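Local structure of putative HpcE protein (Mycolicibacterium smegmatis, 6V77) at residues P33-Q38 and P65-R70; V72-G76 and V95-K99. The protein belongs to the fumarylacetoacetate hydrolase family, forms a two-chain assembly and holds a zinc ion, its precise role being unassigned. All coordinates share one frame; numbering follows the deposited sequence.

Contact 1: residues P33-Q38 and P65-R70; sequences PQDLYQ and PAPLPR
The ring of Tyr37 presents its hydroxyl edge to the carbonyl of Pro65, which lies near the ring plane, while the methyl of Ala66 approaches the same ring obliquely, CB standing 4.2 Å from Tyr37 CE2. Tyr37 OH donates to Pro65 O over 2.7 Å, arriving well above the plane of that carbonyl. The second flat group, the side-chain amide of Gln34, reaches the middle of the 65-70 loop. Gln34 OE1 accepts the backbone N-H of Leu68 at 2.8 Å in a fairly straight bond (159°), with the donor again standing above the carbonyl plane. The Gln34 chain is folded at chi2 (-65°), which swings the amide off the helix and down onto the loop; its oxygen also packs 3.2 Å from Pro67 CD. The prolines add an apolar contact, Pro33 CB lying 3.7 Å from Pro67 CD. Farther along both segments, the amide of Gln38 and the guanidinium of Arg70, their planes 47° apart, are joined through a water that donates to Gln38 OE1 and accepts from Arg70 NH1 at 2.9 Å, in the guanidinium plane. Two side-chain-to-backbone bonds thus clamp helix 33-38 on a proline-rich loop without regular secondary structure. This loop links strand 62-63 to strand 72-76. Pro65 and Tyr37 pack on Leu183 of strand 177-185, Pro33 and Pro67 meet Asn5 of strand 2-6, and Ala66 and Pro69 rest on Val236 of strand 236-238.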
loop_
_atom_site.group_PDB
_atom_site.type_symbol
_atom_site.label_atom_id
_atom_site.label_comp_id
_atom_site.label_asym_id
_atom_site.label_seq_id
_atom_site.Cartn_x
_atom_site.Cartn_y
_atom_site.Cartn_z
ATOM N N PRO B 33 9.755 6.097 13.962
ATOM C CA PRO B 33 8.684 5.362 14.658
ATOM C C PRO B 33 8.574 3.908 14.230
ATOM O O PRO B 33 8.389 3.038 15.088
ATOM C CB PRO B 33 7.424 6.166 14.299
ATOM C CG PRO B 33 7.925 7.557 14.062
ATOM C CD PRO B 33 9.263 7.351 13.360
ATOM N N GLN B 34 8.708 3.599 12.937
ATOM C CA GLN B 34 8.525 2.203 12.544
ATOM C C GLN B 34 9.554 1.280 13.195
ATOM O O GLN B 34 9.268 0.090 13.365
ATOM C CB GLN B 34 8.568 2.030 11.020
ATOM C CG GLN B 34 7.708 3.017 10.174
ATOM C CD GLN B 34 6.172 2.920 10.349
ATOM O OE1 GLN B 34 5.498 3.931 10.244
ATOM N NE2 GLN B 34 5.626 1.715 10.547
ATOM N N ASP B 35 10.722 1.799 13.603
ATOM C CA ASP B 35 11.710 0.955 14.283
ATOM C C ASP B 35 11.184 0.467 15.618
ATOM O O ASP B 35 11.531 -0.634 16.067
ATOM C CB ASP B 35 13.026 1.707 14.510
ATOM C CG ASP B 35 14.034 0.899 15.358
ATOM O OD1 ASP B 35 14.579 -0.087 14.836
ATOM O OD2 ASP B 35 14.283 1.237 16.543
ATOM N N LEU B 36 10.382 1.289 16.291
ATOM C CA LEU B 36 9.794 0.858 17.548
ATOM C C LEU B 36 8.834 -0.294 17.323
ATOM O O LEU B 36 8.870 -1.290 18.049
ATOM C CB LEU B 36 9.072 2.014 18.233
ATOM C CG LEU B 36 9.866 2.704 19.322
ATOM C CD1 LEU B 36 11.206 3.149 18.801
ATOM C CD2 LEU B 36 9.067 3.874 19.827
ATOM N N TYR B 37 7.960 -0.174 16.316
ATOM C CA TYR B 37 6.979 -1.231 16.092
ATOM C C TYR B 37 7.669 -2.525 15.712
ATOM O O TYR B 37 7.247 -3.606 16.140
ATOM C CB TYR B 37 5.957 -0.798 15.034
ATOM C CG TYR B 37 5.340 0.529 15.417
ATOM C CD1 TYR B 37 4.807 0.727 16.691
ATOM C CD2 TYR B 37 5.350 1.609 14.533
ATOM C CE1 TYR B 37 4.274 1.947 17.069
ATOM C CE2 TYR B 37 4.817 2.842 14.907
ATOM C CZ TYR B 37 4.279 3.000 16.170
ATOM O OH TYR B 37 3.765 4.206 16.567
ATOM N N GLN B 38 8.757 -2.438 14.936
ATOM C CA GLN B 38 9.459 -3.647 14.538
ATOM C C GLN B 38 10.092 -4.334 15.741
ATOM O O GLN B 38 10.261 -5.556 15.736
ATOM C CB GLN B 38 10.512 -3.313 13.480
ATOM C CG GLN B 38 11.209 -4.512 12.901
ATOM C CD GLN B 38 10.272 -5.414 12.112
ATOM O OE1 GLN B 38 9.345 -4.941 11.455
ATOM N NE2 GLN B 38 10.503 -6.717 12.182
ATOM N N PRO B 65 1.920 8.903 14.020
ATOM C CA PRO B 65 2.671 7.962 14.863
ATOM C C PRO B 65 3.170 6.746 14.089
ATOM O O PRO B 65 4.080 6.060 14.568
ATOM C CB PRO B 65 1.665 7.571 15.959
ATOM C CG PRO B 65 0.310 7.900 15.382
ATOM C CD PRO B 65 0.505 9.042 14.415
ATOM N N ALA B 66 2.607 6.470 12.910
ATOM C CA ALA B 66 3.093 5.431 12.000
ATOM C C ALA B 66 3.205 6.095 10.637
ATOM O O ALA B 66 2.268 6.050 9.829
ATOM C CB ALA B 66 2.163 4.222 11.973
ATOM N N PRO B 67 4.328 6.761 10.357
ATOM C CA PRO B 67 4.405 7.571 9.133
ATOM C C PRO B 67 4.734 6.768 7.873
ATOM O O PRO B 67 4.475 7.262 6.765
ATOM C CB PRO B 67 5.523 8.571 9.453
ATOM C CG PRO B 67 6.416 7.827 10.408
ATOM C CD PRO B 67 5.499 6.950 11.235
ATOM N N LEU B 68 5.286 5.555 7.987
ATOM C CA LEU B 68 5.659 4.776 6.796
ATOM C C LEU B 68 5.290 3.301 6.970
ATOM O O LEU B 68 6.152 2.411 6.924
ATOM C CB LEU B 68 7.146 4.947 6.486
ATOM C CG LEU B 68 7.599 4.397 5.116
ATOM C CD1 LEU B 68 6.775 4.933 3.934
ATOM C CD2 LEU B 68 9.085 4.632 4.872
ATOM N N PRO B 69 4.001 3.003 7.128
ATOM C CA PRO B 69 3.592 1.603 7.260
ATOM C C PRO B 69 3.865 0.847 5.964
ATOM O O PRO B 69 3.715 1.382 4.869
ATOM C CB PRO B 69 2.091 1.684 7.566
ATOM C CG PRO B 69 1.669 3.047 7.015
ATOM C CD PRO B 69 2.855 3.939 7.186
ATOM N N ARG B 70 4.283 -0.414 6.108
ATOM C CA ARG B 70 4.471 -1.251 4.925
ATOM C C ARG B 70 3.154 -1.513 4.205
ATOM O O ARG B 70 3.119 -1.575 2.968
ATOM C CB ARG B 70 5.147 -2.555 5.338
ATOM C CG ARG B 70 6.577 -2.293 5.757
ATOM C CD ARG B 70 7.146 -3.426 6.596
ATOM N NE ARG B 70 7.629 -4.505 5.761
ATOM C CZ ARG B 70 8.339 -5.535 6.227
ATOM N NH1 ARG B 70 8.644 -5.607 7.520
ATOM N NH2 ARG B 70 8.749 -6.490 5.404
HETATM O O HOH W 1 7.583 -4.130 9.747
#

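Contact 2: residues V72-G76 and V95-K99; sequences VFAVG and VIFTK
Ala74 and Phe97 form an antiparallel hydrogen-bonded pair, the centre of a two-strand pairing within the large mixed sheet of this FAA hydrolase-family protein. Ala74 N reaches Phe97 O and Phe97 N reaches Ala74 O, each at 2.8 Å and nearly straight. The Phe97 ring folds back over the neighbouring strand: with chi1 at 46°, CG sits between backbone N and carbonyl carbon, and Ala74 O stands over the centre of one ring face. Ala74 CB packs against the ring at CE1, 3.3 Å away. On the other face of the sheet, Val75 and Ile96 lie side by side, Val75 CG2 touching Ile96 CD1 at 3.7 Å, and this face is covered by Leu221 and Leu225 of helix 218-226. Strand 236-238 bonds to the backbone of Phe73 and Val75, so strand 72-76 is flanked by two partners. The Lys99 chain passes Ala74 CB and ends in a salt bridge to Asp152, a zinc ligand; the Phe97 side chain lies about 4 Å from that zinc ion. Beyond the last strand pair, Thr98 OG1 donates to Val72 O at 2.7 Å and accepts from a water that Val72 N also holds.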
loop_
_atom_site.group_PDB
_atom_site.type_symbol
_atom_site.label_atom_id
_atom_site.label_comp_id
_atom_site.label_asym_id
_atom_site.label_seq_id
_atom_site.Cartn_x
_atom_site.Cartn_y
_atom_site.Cartn_z
ATOM N N VAL B 72 -1.195 -0.527 4.416
ATOM C CA VAL B 72 -2.294 0.261 4.987
ATOM C C VAL B 72 -3.587 -0.415 4.581
ATOM O O VAL B 72 -3.871 -0.553 3.380
ATOM C CB VAL B 72 -2.288 1.707 4.473
ATOM C CG1 VAL B 72 -3.517 2.466 5.009
ATOM C CG2 VAL B 72 -0.985 2.410 4.826
ATOM N N PHE B 73 -4.392 -0.783 5.556
ATOM C CA PHE B 73 -5.687 -1.391 5.289
ATOM C C PHE B 73 -6.773 -0.404 5.656
ATOM O O PHE B 73 -6.848 0.037 6.805
ATOM C CB PHE B 73 -5.843 -2.679 6.084
ATOM C CG PHE B 73 -4.760 -3.642 5.790
ATOM C CD1 PHE B 73 -4.814 -4.428 4.654
ATOM C CD2 PHE B 73 -3.635 -3.695 6.600
ATOM C CE1 PHE B 73 -3.787 -5.323 4.336
ATOM C CE2 PHE B 73 -2.589 -4.611 6.303
ATOM C CZ PHE B 73 -2.660 -5.401 5.156
ATOM N N ALA B 74 -7.618 -0.072 4.699
ATOM C CA ALA B 74 -8.730 0.835 4.979
ATOM C C ALA B 74 -10.025 0.068 4.777
ATOM O O ALA B 74 -10.181 -0.639 3.775
ATOM C CB ALA B 74 -8.669 2.070 4.088
ATOM N N VAL B 75 -10.941 0.204 5.727
ATOM C CA VAL B 75 -12.143 -0.610 5.792
ATOM C C VAL B 75 -13.326 0.269 5.412
ATOM O O VAL B 75 -13.478 1.374 5.947
ATOM C CB VAL B 75 -12.315 -1.205 7.197
ATOM C CG1 VAL B 75 -13.594 -2.022 7.289
ATOM C CG2 VAL B 75 -11.068 -2.057 7.567
ATOM N N GLY B 76 -14.137 -0.201 4.459
ATOM C CA GLY B 76 -15.376 0.468 4.118
ATOM C C GLY B 76 -16.559 -0.157 4.846
ATOM O O GLY B 76 -16.470 -1.262 5.362
ATOM N N VAL B 95 -14.970 -4.862 3.830
ATOM C CA VAL B 95 -14.637 -4.258 2.543
ATOM C C VAL B 95 -13.270 -3.601 2.700
ATOM O O VAL B 95 -13.107 -2.708 3.535
ATOM C CB VAL B 95 -15.700 -3.224 2.137
ATOM C CG1 VAL B 95 -15.320 -2.560 0.830
ATOM C CG2 VAL B 95 -17.081 -3.871 2.039
ATOM N N ILE B 96 -12.274 -4.055 1.935
ATOM C CA ILE B 96 -10.888 -3.668 2.189
ATOM C C ILE B 96 -10.313 -2.930 0.981
ATOM O O ILE B 96 -10.362 -3.431 -0.151
ATOM C CB ILE B 96 -10.011 -4.887 2.545
ATOM C CG1 ILE B 96 -10.572 -5.618 3.788
ATOM C CG2 ILE B 96 -8.564 -4.440 2.732
ATOM C CD1 ILE B 96 -10.615 -4.777 5.076
ATOM N N PHE B 97 -9.729 -1.761 1.235
ATOM C CA PHE B 97 -8.972 -1.032 0.224
ATOM C C PHE B 97 -7.761 -0.425 0.921
ATOM O O PHE B 97 -7.395 -0.819 2.032
ATOM C CB PHE B 97 -9.845 0.010 -0.498
ATOM C CG PHE B 97 -10.675 0.837 0.419
ATOM C CD1 PHE B 97 -10.191 2.030 0.916
ATOM C CD2 PHE B 97 -11.947 0.431 0.784
ATOM C CE1 PHE B 97 -10.967 2.804 1.780
ATOM C CE2 PHE B 97 -12.721 1.198 1.656
ATOM C CZ PHE B 97 -12.234 2.376 2.150
ATOM N N THR B 98 -7.085 0.508 0.266
ATOM C CA THR B 98 -5.902 1.070 0.903
ATOM C C THR B 98 -5.967 2.589 0.820
ATOM O O THR B 98 -6.798 3.166 0.113
ATOM C CB THR B 98 -4.595 0.528 0.275
ATOM O OG1 THR B 98 -3.491 0.829 1.147
ATOM C CG2 THR B 98 -4.354 1.148 -1.117
ATOM N N LYS B 99 -5.117 3.231 1.605
ATOM C CA LYS B 99 -4.863 4.661 1.491
ATOM C C LYS B 99 -3.355 4.773 1.311
ATOM O O LYS B 99 -2.594 4.381 2.205
ATOM C CB LYS B 99 -5.381 5.408 2.726
ATOM C CG LYS B 99 -6.920 5.489 2.757
ATOM C CD LYS B 99 -7.506 5.791 4.157
ATOM C CE LYS B 99 -7.264 7.226 4.589
ATOM N NZ LYS B 99 -7.806 8.240 3.639
HETATM O O HOH W 2 -0.767 -0.555 1.562
HETATM O O HOH W 3 -16.506 -3.608 5.987
#

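Contact 2 is a buried strand pairing beside the zinc site, whereas contact 1 is only partly buried, with Gln38 and Leu68 exposed. Their centres lie 18 Å apart, and they follow one another along the chain: the loop that helix 33-38 grips leads into strand 72-76. Strand 236-238 serves both, packing its Val236 against Ala66 and Pro69 of contact 1 and pairing in parallel with strand 72-76, the strand that contact 2 joins to 95-97. Side-chain-to-backbone bonds cross contact 1; contact 2 relies mainly on backbone-to-backbone bonds. Both reach the second subunit, contact 1 where Leu68 and Arg70 meet its Arg70 and Leu68, contact 2 through Phe73 and Ile96 against its Phe100.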